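Local coordinates for protein VMS1 (Saccharomyces cerevisiae, PDB 5WHG), which cleaves peptidyl-tRNAs as an endonuclease downstream of ribosome-associated quality control, releasing incompletely synthesized polypeptides for degradation, at residues A[184-189]-A[335-340]. Sequence-based numbering, arbitrary orientation.
Sequences NKRSLS and GDERIK
Glu337 reaches across to the turn at Arg186, an example of one carboxylate joining two surface loops. The ionic part is a salt bridge made face to face: the carboxylate stacks on the Arg186 guanidinium, the planes 13° apart, with Glu337 OE1 over its centre and 3.2 Å from Arg186 NH1. No N-H points at this oxygen, and the attraction rests on charge alone. Glu337 turns CG away from its own backbone N (chi1 172°) and runs out extended, which carries the carboxylate to the turn.

The one hydrogen bond across is weak, Arg186 N to Glu337 OE2 (3.1 Å); Arg186 N also bonds Asn184 OD1 weakly within the type I turn 184-187. Asn184 OD1 and Glu337 OE1, both acceptors, lie 3.4 Å apart unbonded. Replacing Glu337 by alanine is likely to leave the Arg186 guanidinium without its stacked counter-charge and freer to turn.

The type I turn 336-339 carries Glu337; in it Arg338 grips Asp336 side-on, NE to OD1 and NH2 to OD2.

The contact joins the loop between strand 176-179 and helix 191-198 to the turn leading into strand 339-340, which edges the mixed sheet beside strand 313-316; Lys340 NZ hydrogen-bonds Ser181 O and Phe183 O.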
loop_
_atom_site.group_PDB
_atom_site.type_symbol
_atom_site.label_atom_id
_atom_site.label_comp_id
_atom_site.label_asym_id
_atom_site.label_seq_id
_atom_site.Cartn_x
_atom_site.Cartn_y
_atom_site.Cartn_z
ATOM N N ASN A 184 -10.501 2.485 -5.607
ATOM C CA ASN A 184 -11.314 1.312 -5.862
ATOM C C ASN A 184 -12.205 1.609 -7.062
ATOM O O ASN A 184 -12.981 2.571 -7.039
ATOM C CB ASN A 184 -12.117 0.986 -4.605
ATOM C CG ASN A 184 -13.072 -0.177 -4.791
ATOM O OD1 ASN A 184 -13.498 -0.493 -5.907
ATOM N ND2 ASN A 184 -13.435 -0.808 -3.681
ATOM N N LYS A 185 -12.090 0.789 -8.110
ATOM C CA LYS A 185 -12.807 1.078 -9.350
ATOM C C LYS A 185 -14.312 0.875 -9.194
ATOM O O LYS A 185 -15.108 1.613 -9.786
ATOM C CB LYS A 185 -12.267 0.214 -10.492
ATOM C CG LYS A 185 -10.876 0.585 -10.976
ATOM C CD LYS A 185 -10.868 1.819 -11.869
ATOM C CE LYS A 185 -9.439 2.132 -12.327
ATOM N NZ LYS A 185 -9.329 3.206 -13.359
ATOM N N ARG A 186 -14.729 -0.115 -8.412
ATOM C CA ARG A 186 -16.158 -0.385 -8.272
ATOM C C ARG A 186 -16.826 0.506 -7.228
ATOM O O ARG A 186 -17.953 0.208 -6.789
ATOM C CB ARG A 186 -16.396 -1.869 -7.951
ATOM C CG ARG A 186 -17.071 -2.653 -9.089
ATOM C CD ARG A 186 -16.824 -4.156 -8.980
ATOM N NE ARG A 186 -15.572 -4.567 -9.618
ATOM C CZ ARG A 186 -14.805 -5.575 -9.200
ATOM N NH1 ARG A 186 -15.151 -6.273 -8.124
ATOM N NH2 ARG A 186 -13.682 -5.877 -9.853
ATOM N N SER A 187 -16.170 1.604 -6.855
ATOM C CA SER A 187 -16.657 2.476 -5.798
ATOM C C SER A 187 -17.536 3.584 -6.356
ATOM O O SER A 187 -17.232 4.181 -7.390
ATOM C CB SER A 187 -15.501 3.097 -5.020
ATOM O OG SER A 187 -16.022 3.844 -3.936
ATOM N N LEU A 188 -18.638 3.844 -5.657
ATOM C CA LEU A 188 -19.560 4.906 -6.027
ATOM C C LEU A 188 -19.113 6.256 -5.489
ATOM O O LEU A 188 -19.584 7.290 -5.970
ATOM C CB LEU A 188 -20.961 4.575 -5.514
ATOM C CG LEU A 188 -21.637 3.333 -6.092
ATOM C CD1 LEU A 188 -22.957 3.152 -5.401
ATOM C CD2 LEU A 188 -21.863 3.470 -7.592
ATOM N N SER A 189 -18.220 6.254 -4.501
ATOM C CA SER A 189 -17.628 7.474 -3.984
ATOM C C SER A 189 -16.750 8.135 -5.040
ATOM O O SER A 189 -16.196 7.468 -5.918
ATOM C CB SER A 189 -16.784 7.166 -2.752
ATOM O OG SER A 189 -17.541 6.520 -1.745
ATOM N N GLY A 335 -8.726 -12.590 -10.662
ATOM C CA GLY A 335 -9.833 -11.661 -10.755
ATOM C C GLY A 335 -10.290 -11.154 -9.403
ATOM O O GLY A 335 -11.497 -11.132 -9.126
ATOM N N ASP A 336 -9.349 -10.800 -8.534
ATOM C CA ASP A 336 -9.627 -10.065 -7.308
ATOM C C ASP A 336 -9.255 -8.615 -7.599
ATOM O O ASP A 336 -8.067 -8.288 -7.736
ATOM C CB ASP A 336 -8.840 -10.665 -6.138
ATOM C CG ASP A 336 -8.978 -9.874 -4.815
ATOM O OD1 ASP A 336 -9.022 -8.621 -4.807
ATOM O OD2 ASP A 336 -8.988 -10.528 -3.753
ATOM N N GLU A 337 -10.279 -7.762 -7.734
ATOM C CA GLU A 337 -10.139 -6.337 -8.037
ATOM C C GLU A 337 -8.988 -5.662 -7.296
ATOM O O GLU A 337 -8.303 -4.809 -7.868
ATOM C CB GLU A 337 -11.445 -5.616 -7.715
ATOM C CG GLU A 337 -11.372 -4.086 -7.804
ATOM C CD GLU A 337 -12.753 -3.430 -7.890
ATOM O OE1 GLU A 337 -13.617 -3.720 -7.026
ATOM O OE2 GLU A 337 -12.974 -2.637 -8.838
ATOM N N ARG A 338 -8.765 -6.037 -6.029
ATOM C CA ARG A 338 -7.688 -5.442 -5.239
ATOM C C ARG A 338 -6.305 -5.698 -5.830
ATOM O O ARG A 338 -5.363 -4.953 -5.529
ATOM C CB ARG A 338 -7.727 -5.984 -3.814
ATOM C CG ARG A 338 -8.989 -5.654 -3.079
ATOM C CD ARG A 338 -9.019 -6.372 -1.749
ATOM N NE ARG A 338 -8.876 -7.799 -1.966
ATOM C CZ ARG A 338 -8.455 -8.641 -1.038
ATOM N NH1 ARG A 338 -8.127 -8.168 0.159
ATOM N NH2 ARG A 338 -8.335 -9.935 -1.312
ATOM N N ILE A 339 -6.159 -6.735 -6.646
ATOM C CA ILE A 339 -4.854 -7.110 -7.175
ATOM C C ILE A 339 -4.527 -6.216 -8.363
ATOM O O ILE A 339 -5.268 -6.173 -9.346
ATOM C CB ILE A 339 -4.827 -8.594 -7.559
ATOM C CG1 ILE A 339 -5.028 -9.446 -6.307
ATOM C CG2 ILE A 339 -3.537 -8.921 -8.234
ATOM C CD1 ILE A 339 -4.936 -10.910 -6.526
ATOM N N LYS A 340 -3.414 -5.493 -8.273
ATOM C CA LYS A 340 -3.108 -4.444 -9.232
ATOM C C LYS A 340 -1.616 -4.389 -9.508
ATOM O O LYS A 340 -0.789 -4.620 -8.620
ATOM C CB LYS A 340 -3.571 -3.081 -8.720
ATOM C CG LYS A 340 -5.039 -3.021 -8.362
ATOM C CD LYS A 340 -5.319 -1.724 -7.657
ATOM C CE LYS A 340 -6.741 -1.662 -7.191
ATOM N NZ LYS A 340 -7.033 -0.298 -6.704
#